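Local coordinates for putative Ribokinase II (Escherichia coli O6, PDB 3IQ0), which probably phosphorylates a ribose-like sugar or related substrate with magnesium-bound ATP, as a carbohydrate kinase of the pfkB (ribokinase) family, at residues A39-F43 with H135-S140; D45-L50 with T300-I306; F166-K172 with G199-L204. All blocks are in the same frame, centred on the assembly; numbering follows the deposited sequence.

Contact 1 of 3, residues A39-F43 with H135-S140; sequences APAIF and HIMGSS
The first turn of helix 39-49 packs on the C-terminal end of strand 131-137, an inner strand of the large, mostly parallel sheet, with F43 stacked on H135 and the selenomethionine M137 lodged beside the pair. The axes of helix 39-43 and strand 135-137 approach to 9.0 Å, and no hydrogen bond passes between them. F43 and H135 form an offset stack, centroids 3.9 Å apart and planes only 10° from parallel. F43 CZ lies 3.4 Å from H135 CG, and F43 CE2 slides on toward H135 CB. In F43 CG stands anti to the backbone N (chi1 170°), which carries the ring out from the helix to lie over one face of the imidazole. H135 ND1 is hydrogen-bonded to S165 OG on the neighbouring strand 163-167, a link that should fix the rotation of the imidazole. M137 SE lies at the edge of the H135 ring, in its plane. The M137 chain turns at chi2 (-67°) and carries its methyl back to the helix: CE lies 3.3 Å from F43 CB and meets that ring obliquely, while the same CE is 3.7 Å from A39 O. Nearer the strand, M137 CG packs 3.7 Å from P40 CG. The helix start also meets two serines: S139 OG is 3.7 Å from A39 CB, and S140 OG faces P40 CG. Both hydroxyls are hydrogen-bonded to E11, S139 OG to its OE2 and S140 OG to its OE1. D260 of helix 258-271 also touches A39 and M137. Such helix-on-sheet packing belongs to the Rossmann-like layers of the ribokinase fold, whose active site gathers at the C-terminal strand ends; here the M137 side chain is about 6 Å from the bound ATP.

Contact 2 of 3, residues D45-L50 with T300-I306; sequences DQVTRL and TSRLMEI
R49 reaches across T300 at about a right angle and uses its guanidinium on a hydroxyl and a water. NH1 of R49 gives T300 OG1 a weak but nearly straight hydrogen bond (3.3 Å, 172°), with OG1 in the guanidinium plane at its edge. The threonine hydroxyl is turned between its backbone N and carbonyl carbon (chi1 63°), which presents it to the arginine. NH2 of R49 donates to a water 3.0 Å away that in turn donates to E305 OE2, so the unlike charges of R49 and E305 are joined through water. The contact joins the end of helix 39-49 to the start of the last helix, 303-312. R302 is the N-cap of that helix, and E305, three residues on, takes the N-cap N-H as in half of a capping box: E305 OE1 accepts R302 N at 2.8 Å from above the carboxylate plane. R302 O accepts from both E305 N and I306 N. A second water bridges the backbones, donating to R49 O at 2.9 Å and accepting from L303 N at 2.7 Å, so the first N-H of the helix is satisfied. Beside these polar links, L50 CD2 presses tightly on L303 CA at 3.5 Å and meets I306 CD1 at 4.0 Å. A265 and A268 of helix 258-271 also touch L50, while Y282 and A285 of helix 276-290 pack on L303 and I306.

Contact 3 of 3, residues F166-K172 with G199-L204; sequences FDPNIRK and GEVLLL
The carboxylate of E200 crowds the carbonyl oxygen of P168, acceptor against acceptor: OE2 of E200 lies 2.8 Å and its OE1 3.1 Å from P168 O, and neither pair is a hydrogen bond. E200 is extended beyond CG (chi2 175°), which drives the group straight at the bend of segment 166-172, where OE2 also comes 3.0 Å from N169 CA. P168 and N169 are centres of successive inverse gamma turns, and in the second I170 N gives P168 O a weak hydrogen bond at 2.8 Å. Close by, D167 OD1 stands 4.1 Å from E200 OE1, their carboxylate planes 77° apart; D167 OD2 is salt-bridged to K228, and E200 OE1 accepts from S197 N. E200 closes an S-x-x-E sequence, 197-200, that resembles the N-x-x-E motif of pfkB kinases, and its side chain is about 5 Å from the magnesium ion. N169 touches ATP, while its OD1 accepts from S139 N.

Apolar contacts flank this polar centre. L204 CD1 meets the F166 ring at its edge, 3.7 Å from CE2, the two side chains arriving from opposite directions. Helix 178-189 also packs here, V187 touching F166 and L184 and L188 touching L204. On the solvent side K172 crosses L203 at about a right angle; bends at chi2 and chi4 fold its chain so that CD lies 3.9 Å from L203 CD1.

Contacts 1 and 2 share helix 39-49, using its first turn and its far end; their centres are 17 Å apart. Contact 1 reaches contact 3 through the sheet, since strands 131-137 and 163-167 are neighbours: D167 N lies 2.9 Å from I136 O and G138 N 2.7 Å from D167 O, both probable hydrogen bonds. These two contacts, centres 13 Å apart, border the nucleotide site. Contact 2 sits farther out, on the other side of the chain's centre from contact 3, with 25 Å between their centres and about 11 Å between their nearest atoms; its Q46 side chain is still about 10 Å from ATP.

Contact 1 of 3, residues A39-F43 with H135-S140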
ATOM      1  N   ALA B  39       0.232  15.386   5.474  1.00 19.21           N
ATOM      2  CA  ALA B  39       0.513  16.662   6.119  1.00 18.62           C
ATOM      3  C   ALA B  39       0.557  17.849   5.154  1.00 18.75           C
ATOM      4  O   ALA B  39      -0.169  18.826   5.342  1.00 18.82           O
ATOM      5  CB  ALA B  39       1.829  16.574   6.916  1.00 18.56           C
ATOM      6  N   PRO B  40       1.404  17.786   4.113  1.00 17.44           N
ATOM      7  CA  PRO B  40       1.467  18.914   3.177  1.00 17.01           C
ATOM      8  C   PRO B  40       0.121  19.208   2.513  1.00 17.74           C
ATOM      9  O   PRO B  40      -0.242  20.372   2.324  1.00 14.69           O
ATOM     10  CB  PRO B  40       2.518  18.469   2.160  1.00 19.45           C
ATOM     11  CG  PRO B  40       3.407  17.557   2.963  1.00 17.18           C
ATOM     12  CD  PRO B  40       2.406  16.762   3.764  1.00 19.05           C
ATOM     13  N   ALA B  41      -0.612  18.150   2.164  1.00 17.34           N
ATOM     14  CA  ALA B  41      -1.910  18.302   1.511  1.00 16.85           C
ATOM     15  C   ALA B  41      -2.941  18.950   2.431  1.00 17.35           C
ATOM     16  O   ALA B  41      -3.712  19.806   2.002  1.00 18.54           O
ATOM     17  CB  ALA B  41      -2.420  16.946   1.024  1.00 16.29           C
ATOM     18  N   ILE B  42      -2.965  18.534   3.692  1.00 16.46           N
ATOM     19  CA  ILE B  42      -3.904  19.109   4.644  1.00 16.85           C
ATOM     20  C   ILE B  42      -3.532  20.572   4.905  1.00 15.59           C
ATOM     21  O   ILE B  42      -4.404  21.440   4.986  1.00 15.06           O
ATOM     22  CB  ILE B  42      -3.908  18.313   5.965  1.00 14.61           C
ATOM     23  CG1 ILE B  42      -4.227  16.845   5.674  1.00 15.01           C
ATOM     24  CG2 ILE B  42      -4.944  18.894   6.914  1.00 14.56           C
ATOM     25  CD1 ILE B  42      -4.026  15.927   6.849  1.00 16.71           C
ATOM     26  N   PHE B  43      -2.237  20.843   5.027  1.00 15.93           N
ATOM     27  CA  PHE B  43      -1.762  22.206   5.248  1.00 15.61           C
ATOM     28  C   PHE B  43      -2.261  23.099   4.116  1.00 15.81           C
ATOM     29  O   PHE B  43      -2.900  24.128   4.348  1.00 15.08           O
ATOM     30  CB  PHE B  43      -0.224  22.248   5.254  1.00 16.48           C
ATOM     31  CG  PHE B  43       0.358  23.647   5.229  1.00 16.04           C
ATOM     32  CD1 PHE B  43       0.549  24.362   6.409  1.00 20.52           C
ATOM     33  CD2 PHE B  43       0.720  24.244   4.022  1.00 17.26           C
ATOM     34  CE1 PHE B  43       1.093  25.649   6.394  1.00 17.62           C
ATOM     35  CE2 PHE B  43       1.265  25.536   3.988  1.00 16.81           C
ATOM     36  CZ  PHE B  43       1.452  26.236   5.176  1.00 19.35           C
ATOM     37  N   HIS B 135       6.393  26.435   2.236  1.00 19.52           N
ATOM     38  CA  HIS B 135       6.278  25.740   3.507  1.00 20.31           C
ATOM     39  C   HIS B 135       6.779  24.305   3.433  1.00 19.72           C
ATOM     40  O   HIS B 135       6.437  23.555   2.520  1.00 19.16           O
ATOM     41  CB  HIS B 135       4.831  25.745   3.974  1.00 20.10           C
ATOM     42  CG  HIS B 135       4.632  25.061   5.286  1.00 21.68           C
ATOM     43  ND1 HIS B 135       4.963  25.648   6.485  1.00 22.92           N
ATOM     44  CD2 HIS B 135       4.200  23.812   5.580  1.00 23.42           C
ATOM     45  CE1 HIS B 135       4.742  24.788   7.465  1.00 25.24           C
ATOM     46  NE2 HIS B 135       4.280  23.668   6.944  1.00 24.97           N
ATOM     47  N   ILE B 136       7.589  23.930   4.415  1.00 19.03           N
ATOM     48  CA  ILE B 136       8.158  22.591   4.468  1.00 20.66           C
ATOM     49  C   ILE B 136       7.681  21.800   5.682  1.00 19.68           C
ATOM     50  O   ILE B 136       7.667  22.311   6.797  1.00 20.61           O
ATOM     51  CB  ILE B 136       9.703  22.657   4.500  1.00 19.48           C
ATOM     52  CG1 ILE B 136      10.220  23.228   3.181  1.00 21.72           C
ATOM     53  CG2 ILE B 136      10.285  21.271   4.714  1.00 18.17           C
ATOM     54  CD1 ILE B 136      11.686  23.612   3.229  1.00 25.47           C
HETATM   55  N   MSE B 137       7.276  20.555   5.440  1.00 21.63           N
HETATM   56  CA  MSE B 137       6.832  19.643   6.491  1.00 22.92           C
HETATM   57  C   MSE B 137       8.000  18.684   6.740  1.00 23.97           C
HETATM   58  O   MSE B 137       8.447  17.999   5.821  1.00 22.28           O
HETATM   59  CB  MSE B 137       5.617  18.828   6.030  1.00 26.28           C
HETATM   60  CG  MSE B 137       4.318  19.595   5.969  1.00 30.82           C
HETATM   61 SE   MSE B 137       3.775  20.109   7.743  1.00 42.78          SE
HETATM   62  CE  MSE B 137       2.127  21.019   7.286  1.00 35.92           C
ATOM     63  N   GLY B 138       8.495  18.643   7.972  1.00 23.95           N
ATOM     64  CA  GLY B 138       9.599  17.751   8.278  1.00 25.64           C
ATOM     65  C   GLY B 138       9.263  16.293   8.005  1.00 25.99           C
ATOM     66  O   GLY B 138      10.151  15.478   7.741  1.00 26.70           O
ATOM     67  N   SER B 139       7.975  15.967   8.052  1.00 25.20           N
ATOM     68  CA  SER B 139       7.519  14.602   7.816  1.00 26.02           C
ATOM     69  C   SER B 139       7.802  14.115   6.401  1.00 26.67           C
ATOM     70  O   SER B 139       7.663  12.929   6.111  1.00 27.61           O
ATOM     71  CB  SER B 139       6.020  14.502   8.083  1.00 27.62           C
ATOM     72  OG  SER B 139       5.308  15.325   7.176  1.00 27.74           O
ATOM     73  N   SER B 140       8.198  15.029   5.524  1.00 24.94           N
ATOM     74  CA  SER B 140       8.484  14.672   4.140  1.00 27.36           C
ATOM     75  C   SER B 140       9.934  14.263   3.906  1.00 28.46           C
ATOM     76  O   SER B 140      10.244  13.595   2.925  1.00 30.34           O
ATOM     77  CB  SER B 140       8.154  15.846   3.214  1.00 27.61           C
ATOM     78  OG  SER B 140       6.813  16.260   3.376  1.00 29.82           O
TER

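Contact 2 of 3, residues D45-L50 with T300-I306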
ATOM      1  N   ASP B  45      -4.588  22.551   1.940  1.00 16.83           N
ATOM      2  CA  ASP B  45      -6.042  22.615   1.793  1.00 16.53           C
ATOM      3  C   ASP B  45      -6.578  23.705   2.729  1.00 16.69           C
ATOM      4  O   ASP B  45      -7.520  24.431   2.385  1.00 16.05           O
ATOM      5  CB  ASP B  45      -6.689  21.277   2.138  1.00 16.96           C
ATOM      6  CG  ASP B  45      -8.134  21.200   1.687  1.00 18.50           C
ATOM      7  OD1 ASP B  45      -8.389  21.404   0.485  1.00 19.59           O
ATOM      8  OD2 ASP B  45      -9.011  20.925   2.527  1.00 18.24           O
ATOM      9  N   GLN B  46      -5.973  23.836   3.905  1.00 14.25           N
ATOM     10  CA  GLN B  46      -6.424  24.854   4.847  1.00 16.31           C
ATOM     11  C   GLN B  46      -6.082  26.227   4.283  1.00 16.75           C
ATOM     12  O   GLN B  46      -6.860  27.167   4.415  1.00 15.48           O
ATOM     13  CB  GLN B  46      -5.773  24.656   6.222  1.00 15.74           C
ATOM     14  CG  GLN B  46      -6.205  25.672   7.289  1.00 17.26           C
ATOM     15  CD  GLN B  46      -7.714  25.789   7.408  1.00 17.43           C
ATOM     16  OE1 GLN B  46      -8.349  26.619   6.740  1.00 21.48           O
ATOM     17  NE2 GLN B  46      -8.301  24.954   8.243  1.00 13.50           N
ATOM     18  N   VAL B  47      -4.925  26.341   3.635  1.00 15.37           N
ATOM     19  CA  VAL B  47      -4.539  27.613   3.043  1.00 14.90           C
ATOM     20  C   VAL B  47      -5.543  28.051   1.983  1.00 15.04           C
ATOM     21  O   VAL B  47      -5.999  29.188   2.001  1.00 14.97           O
ATOM     22  CB  VAL B  47      -3.149  27.548   2.383  1.00 13.03           C
ATOM     23  CG1 VAL B  47      -2.900  28.808   1.592  1.00 14.07           C
ATOM     24  CG2 VAL B  47      -2.070  27.367   3.447  1.00 11.32           C
ATOM     25  N   THR B  48      -5.884  27.157   1.059  1.00 16.49           N
ATOM     26  CA  THR B  48      -6.828  27.521   0.005  1.00 16.80           C
ATOM     27  C   THR B  48      -8.239  27.757   0.524  1.00 18.52           C
ATOM     28  O   THR B  48      -8.993  28.521  -0.069  1.00 18.01           O
ATOM     29  CB  THR B  48      -6.908  26.461  -1.112  1.00 18.52           C
ATOM     30  OG1 THR B  48      -7.606  27.024  -2.225  1.00 16.65           O
ATOM     31  CG2 THR B  48      -7.676  25.207  -0.638  1.00 18.02           C
ATOM     32  N   ARG B  49      -8.603  27.109   1.624  1.00 17.07           N
ATOM     33  CA  ARG B  49      -9.936  27.307   2.160  1.00 18.60           C
ATOM     34  C   ARG B  49     -10.060  28.683   2.800  1.00 19.47           C
ATOM     35  O   ARG B  49     -11.168  29.175   2.997  1.00 19.56           O
ATOM     36  CB  ARG B  49     -10.282  26.214   3.165  1.00 22.10           C
ATOM     37  CG  ARG B  49     -10.420  24.848   2.520  1.00 24.59           C
ATOM     38  CD  ARG B  49     -11.485  24.057   3.221  1.00 30.56           C
ATOM     39  NE  ARG B  49     -12.807  24.607   2.958  1.00 30.29           N
ATOM     40  CZ  ARG B  49     -13.862  24.401   3.736  1.00 31.40           C
ATOM     41  NH1 ARG B  49     -13.742  23.669   4.830  1.00 31.41           N
ATOM     42  NH2 ARG B  49     -15.040  24.915   3.413  1.00 30.77           N
ATOM     43  N   LEU B  50      -8.923  29.297   3.129  1.00 16.00           N
ATOM     44  CA  LEU B  50      -8.928  30.635   3.709  1.00 16.67           C
ATOM     45  C   LEU B  50      -8.880  31.686   2.583  1.00 18.64           C
ATOM     46  O   LEU B  50      -8.874  32.892   2.839  1.00 19.97           O
ATOM     47  CB  LEU B  50      -7.763  30.795   4.702  1.00 15.51           C
ATOM     48  CG  LEU B  50      -8.000  29.971   5.985  1.00 14.30           C
ATOM     49  CD1 LEU B  50      -6.770  29.981   6.881  1.00 14.44           C
ATOM     50  CD2 LEU B  50      -9.222  30.536   6.733  1.00 16.37           C
ATOM     51  N   THR B 300     -10.899  21.154   8.143  1.00 20.42           N
ATOM     52  CA  THR B 300     -10.438  22.489   7.762  1.00 18.55           C
ATOM     53  C   THR B 300     -11.605  23.471   7.840  1.00 19.51           C
ATOM     54  O   THR B 300     -12.766  23.073   7.709  1.00 19.69           O
ATOM     55  CB  THR B 300      -9.839  22.503   6.341  1.00 18.78           C
ATOM     56  OG1 THR B 300     -10.848  22.165   5.385  1.00 17.46           O
ATOM     57  CG2 THR B 300      -8.683  21.514   6.251  1.00 15.54           C
ATOM     58  N   SER B 301     -11.293  24.748   8.058  1.00 18.76           N
ATOM     59  CA  SER B 301     -12.327  25.764   8.198  1.00 16.59           C
ATOM     60  C   SER B 301     -12.153  26.987   7.304  1.00 17.92           C
ATOM     61  O   SER B 301     -11.036  27.325   6.897  1.00 17.23           O
ATOM     62  CB  SER B 301     -12.383  26.251   9.648  1.00 17.61           C
ATOM     63  OG  SER B 301     -12.540  25.197  10.567  1.00 22.46           O
ATOM     64  N   ARG B 302     -13.274  27.647   7.017  1.00 19.02           N
ATOM     65  CA  ARG B 302     -13.275  28.871   6.227  1.00 19.28           C
ATOM     66  C   ARG B 302     -13.002  29.987   7.223  1.00 19.42           C
ATOM     67  O   ARG B 302     -13.265  29.836   8.417  1.00 19.98           O
ATOM     68  CB  ARG B 302     -14.634  29.098   5.555  1.00 20.34           C
ATOM     69  CG  ARG B 302     -14.959  28.106   4.449  1.00 23.21           C
ATOM     70  CD  ARG B 302     -16.152  28.564   3.621  1.00 26.44           C
ATOM     71  NE  ARG B 302     -15.906  29.844   2.959  1.00 28.88           N
ATOM     72  CZ  ARG B 302     -16.760  30.433   2.126  1.00 30.48           C
ATOM     73  NH1 ARG B 302     -17.923  29.861   1.847  1.00 31.93           N
ATOM     74  NH2 ARG B 302     -16.455  31.597   1.571  1.00 30.58           N
ATOM     75  N   LEU B 303     -12.498  31.111   6.736  1.00 20.64           N
ATOM     76  CA  LEU B 303     -12.155  32.222   7.610  1.00 20.27           C
ATOM     77  C   LEU B 303     -13.258  32.640   8.579  1.00 20.23           C
ATOM     78  O   LEU B 303     -13.018  32.735   9.777  1.00 20.00           O
ATOM     79  CB  LEU B 303     -11.701  33.415   6.769  1.00 21.73           C
ATOM     80  CG  LEU B 303     -11.168  34.596   7.582  1.00 21.46           C
ATOM     81  CD1 LEU B 303      -9.967  34.148   8.394  1.00 22.73           C
ATOM     82  CD2 LEU B 303     -10.790  35.736   6.648  1.00 20.31           C
HETATM   83  N   MSE B 304     -14.470  32.871   8.085  1.00 21.40           N
HETATM   84  CA  MSE B 304     -15.535  33.278   8.989  1.00 24.51           C
HETATM   85  C   MSE B 304     -16.047  32.179   9.912  1.00 24.14           C
HETATM   86  O   MSE B 304     -16.722  32.464  10.904  1.00 22.02           O
HETATM   87  CB  MSE B 304     -16.682  33.928   8.217  1.00 28.16           C
HETATM   88  CG  MSE B 304     -16.324  35.326   7.721  1.00 36.32           C
HETATM   89 SE   MSE B 304     -15.440  36.477   9.066  1.00 46.59          SE
HETATM   90  CE  MSE B 304     -17.027  37.216   9.879  1.00 39.62           C
ATOM     91  N   GLU B 305     -15.730  30.922   9.615  1.00 23.68           N
ATOM     92  CA  GLU B 305     -16.160  29.859  10.517  1.00 23.46           C
ATOM     93  C   GLU B 305     -15.288  30.018  11.755  1.00 22.29           C
ATOM     94  O   GLU B 305     -15.757  29.863  12.872  1.00 22.05           O
ATOM     95  CB  GLU B 305     -15.976  28.473   9.886  1.00 23.36           C
ATOM     96  CG  GLU B 305     -16.782  28.292   8.606  1.00 31.34           C
ATOM     97  CD  GLU B 305     -16.676  26.901   7.999  1.00 33.39           C
ATOM     98  OE1 GLU B 305     -15.562  26.339   7.955  1.00 32.51           O
ATOM     99  OE2 GLU B 305     -17.721  26.376   7.542  1.00 39.07           O
ATOM    100  N   ILE B 306     -14.016  30.350  11.547  1.00 23.03           N
ATOM    101  CA  ILE B 306     -13.091  30.558  12.660  1.00 23.87           C
ATOM    102  C   ILE B 306     -13.550  31.790  13.448  1.00 25.50           C
ATOM    103  O   ILE B 306     -13.624  31.780  14.678  1.00 27.39           O
ATOM    104  CB  ILE B 306     -11.652  30.819  12.151  1.00 22.17           C
ATOM    105  CG1 ILE B 306     -11.169  29.639  11.295  1.00 19.89           C
ATOM    106  CG2 ILE B 306     -10.716  31.039  13.333  1.00 22.66           C
ATOM    107  CD1 ILE B 306      -9.809  29.878  10.644  1.00 18.96           C
TER
HETATM  108  O   HOH W   1     -12.366  31.574   4.128  1.00 31.42           O
HETATM  109  O   HOH W   2     -17.071  24.934   5.596  1.00 43.18           O

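Contact 3 of 3, residues F166-K172 with G199-L204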
ATOM      1  N   PHE B 166       8.781  26.378   8.294  1.00 20.57           N
ATOM      2  CA  PHE B 166       9.152  24.988   8.531  1.00 22.18           C
ATOM      3  C   PHE B 166       8.465  24.404   9.754  1.00 22.35           C
ATOM      4  O   PHE B 166       8.514  24.984  10.843  1.00 22.88           O
ATOM      5  CB  PHE B 166      10.681  24.925   8.677  1.00 23.10           C
ATOM      6  CG  PHE B 166      11.224  23.566   9.052  1.00 25.63           C
ATOM      7  CD1 PHE B 166      10.704  22.403   8.494  1.00 24.80           C
ATOM      8  CD2 PHE B 166      12.318  23.462   9.906  1.00 25.73           C
ATOM      9  CE1 PHE B 166      11.269  21.152   8.773  1.00 25.58           C
ATOM     10  CE2 PHE B 166      12.894  22.214  10.192  1.00 25.97           C
ATOM     11  CZ  PHE B 166      12.364  21.058   9.620  1.00 26.42           C
ATOM     12  N   ASP B 167       7.817  23.256   9.556  1.00 23.46           N
ATOM     13  CA  ASP B 167       7.114  22.551  10.618  1.00 22.81           C
ATOM     14  C   ASP B 167       7.799  21.196  10.819  1.00 23.41           C
ATOM     15  O   ASP B 167       7.649  20.285  10.006  1.00 22.01           O
ATOM     16  CB  ASP B 167       5.651  22.333  10.233  1.00 25.69           C
ATOM     17  CG  ASP B 167       4.896  21.523  11.263  1.00 28.34           C
ATOM     18  OD1 ASP B 167       5.537  20.804  12.051  1.00 28.94           O
ATOM     19  OD2 ASP B 167       3.652  21.593  11.271  1.00 32.83           O
ATOM     20  N   PRO B 168       8.540  21.045  11.925  1.00 22.87           N
ATOM     21  CA  PRO B 168       9.269  19.824  12.266  1.00 24.67           C
ATOM     22  C   PRO B 168       8.432  18.656  12.778  1.00 25.25           C
ATOM     23  O   PRO B 168       8.729  18.112  13.840  1.00 26.42           O
ATOM     24  CB  PRO B 168      10.251  20.315  13.322  1.00 24.97           C
ATOM     25  CG  PRO B 168       9.391  21.257  14.102  1.00 25.31           C
ATOM     26  CD  PRO B 168       8.687  22.046  12.999  1.00 23.98           C
ATOM     27  N   ASN B 169       7.407  18.261  12.027  1.00 25.49           N
ATOM     28  CA  ASN B 169       6.557  17.150  12.449  1.00 26.59           C
ATOM     29  C   ASN B 169       7.213  15.840  12.031  1.00 28.04           C
ATOM     30  O   ASN B 169       6.613  15.025  11.333  1.00 27.47           O
ATOM     31  CB  ASN B 169       5.162  17.273  11.819  1.00 23.53           C
ATOM     32  CG  ASN B 169       5.180  17.112  10.310  1.00 22.53           C
ATOM     33  OD1 ASN B 169       6.081  17.598   9.638  1.00 20.23           O
ATOM     34  ND2 ASN B 169       4.167  16.435   9.770  1.00 23.19           N
ATOM     35  N   ILE B 170       8.452  15.650  12.475  1.00 29.65           N
ATOM     36  CA  ILE B 170       9.237  14.462  12.139  1.00 32.86           C
ATOM     37  C   ILE B 170       9.026  13.282  13.075  1.00 33.09           C
ATOM     38  O   ILE B 170       8.482  13.422  14.169  1.00 34.42           O
ATOM     39  CB  ILE B 170      10.759  14.776  12.161  1.00 33.94           C
ATOM     40  CG1 ILE B 170      11.068  15.979  11.274  1.00 34.19           C
ATOM     41  CG2 ILE B 170      11.553  13.580  11.675  1.00 36.24           C
ATOM     42  CD1 ILE B 170      11.162  17.254  12.040  1.00 37.08           C
ATOM     43  N   ARG B 171       9.453  12.110  12.616  1.00 35.48           N
ATOM     44  CA  ARG B 171       9.401  10.894  13.412  1.00 38.31           C
ATOM     45  C   ARG B 171      10.751  10.936  14.118  1.00 39.81           C
ATOM     46  O   ARG B 171      11.797  10.903  13.463  1.00 38.46           O
ATOM     47  CB  ARG B 171       9.337   9.657  12.517  1.00 40.89           C
ATOM     48  CG  ARG B 171       8.100   9.564  11.649  1.00 43.54           C
ATOM     49  CD  ARG B 171       8.224   8.405  10.675  1.00 46.59           C
ATOM     50  NE  ARG B 171       8.233   7.110  11.350  1.00 48.15           N
ATOM     51  CZ  ARG B 171       8.950   6.064  10.947  1.00 49.15           C
ATOM     52  NH1 ARG B 171       9.720   6.163   9.871  1.00 49.19           N
ATOM     53  NH2 ARG B 171       8.903   4.923  11.620  1.00 49.03           N
ATOM     54  N   LYS B 172      10.724  11.031  15.443  1.00 41.77           N
ATOM     55  CA  LYS B 172      11.945  11.110  16.239  1.00 44.29           C
ATOM     56  C   LYS B 172      13.051  10.206  15.703  1.00 44.54           C
ATOM     57  O   LYS B 172      14.228  10.544  15.801  1.00 44.42           O
ATOM     58  CB  LYS B 172      11.644  10.753  17.699  1.00 46.72           C
ATOM     59  CG  LYS B 172      10.366  11.382  18.255  1.00 48.60           C
ATOM     60  CD  LYS B 172      10.383  12.897  18.201  1.00 49.08           C
ATOM     61  CE  LYS B 172       9.029  13.480  18.611  1.00 50.73           C
ATOM     62  NZ  LYS B 172       8.612  13.052  19.981  1.00 51.75           N
ATOM     63  N   GLY B 199       6.367  19.296  21.926  1.00 34.23           N
ATOM     64  CA  GLY B 199       7.258  18.153  22.036  1.00 32.91           C
ATOM     65  C   GLY B 199       8.333  18.034  20.972  1.00 33.05           C
ATOM     66  O   GLY B 199       9.090  17.062  20.966  1.00 33.47           O
ATOM     67  N   GLU B 200       8.414  19.014  20.078  1.00 32.63           N
ATOM     68  CA  GLU B 200       9.413  18.996  19.011  1.00 32.48           C
ATOM     69  C   GLU B 200      10.379  20.176  19.115  1.00 32.16           C
ATOM     70  O   GLU B 200      11.320  20.276  18.339  1.00 32.62           O
ATOM     71  CB  GLU B 200       8.726  19.039  17.637  1.00 31.50           C
ATOM     72  CG  GLU B 200       7.615  18.028  17.440  1.00 32.49           C
ATOM     73  CD  GLU B 200       6.889  18.206  16.112  1.00 34.02           C
ATOM     74  OE1 GLU B 200       6.616  19.369  15.734  1.00 33.33           O
ATOM     75  OE2 GLU B 200       6.589  17.186  15.453  1.00 32.59           O
ATOM     76  N   VAL B 201      10.138  21.065  20.072  1.00 33.73           N
ATOM     77  CA  VAL B 201      10.971  22.253  20.259  1.00 34.73           C
ATOM     78  C   VAL B 201      12.464  22.004  20.473  1.00 36.00           C
ATOM     79  O   VAL B 201      13.302  22.720  19.923  1.00 34.91           O
ATOM     80  CB  VAL B 201      10.462  23.103  21.444  1.00 34.29           C
ATOM     81  CG1 VAL B 201      11.436  24.230  21.735  1.00 35.63           C
ATOM     82  CG2 VAL B 201       9.096  23.674  21.120  1.00 35.24           C
ATOM     83  N   LEU B 202      12.797  20.994  21.268  1.00 37.31           N
ATOM     84  CA  LEU B 202      14.194  20.699  21.556  1.00 39.43           C
ATOM     85  C   LEU B 202      14.868  19.776  20.541  1.00 40.18           C
ATOM     86  O   LEU B 202      16.093  19.699  20.490  1.00 40.46           O
ATOM     87  CB  LEU B 202      14.309  20.090  22.957  1.00 39.01           C
ATOM     88  CG  LEU B 202      13.690  20.891  24.107  1.00 40.27           C
ATOM     89  CD1 LEU B 202      13.701  20.052  25.373  1.00 41.97           C
ATOM     90  CD2 LEU B 202      14.456  22.190  24.318  1.00 39.11           C
ATOM     91  N   LEU B 203      14.074  19.094  19.722  1.00 40.90           N
ATOM     92  CA  LEU B 203      14.620  18.159  18.741  1.00 42.11           C
ATOM     93  C   LEU B 203      15.817  18.671  17.949  1.00 43.67           C
ATOM     94  O   LEU B 203      16.900  18.095  18.022  1.00 43.91           O
ATOM     95  CB  LEU B 203      13.523  17.708  17.769  1.00 42.34           C
ATOM     96  CG  LEU B 203      12.257  17.085  18.377  1.00 41.93           C
ATOM     97  CD1 LEU B 203      11.382  16.545  17.265  1.00 42.97           C
ATOM     98  CD2 LEU B 203      12.615  15.971  19.347  1.00 41.29           C
ATOM     99  N   LEU B 204      15.629  19.749  17.195  1.00 45.20           N
ATOM    100  CA  LEU B 204      16.701  20.308  16.379  1.00 45.54           C
ATOM    101  C   LEU B 204      17.527  21.352  17.122  1.00 46.29           C
ATOM    102  O   LEU B 204      18.248  22.133  16.505  1.00 46.52           O
ATOM    103  CB  LEU B 204      16.117  20.941  15.114  1.00 45.84           C
ATOM    104  CG  LEU B 204      15.278  20.025  14.219  1.00 46.35           C
ATOM    105  CD1 LEU B 204      14.705  20.815  13.046  1.00 45.61           C
ATOM    106  CD2 LEU B 204      16.137  18.877  13.729  1.00 46.21           C
TER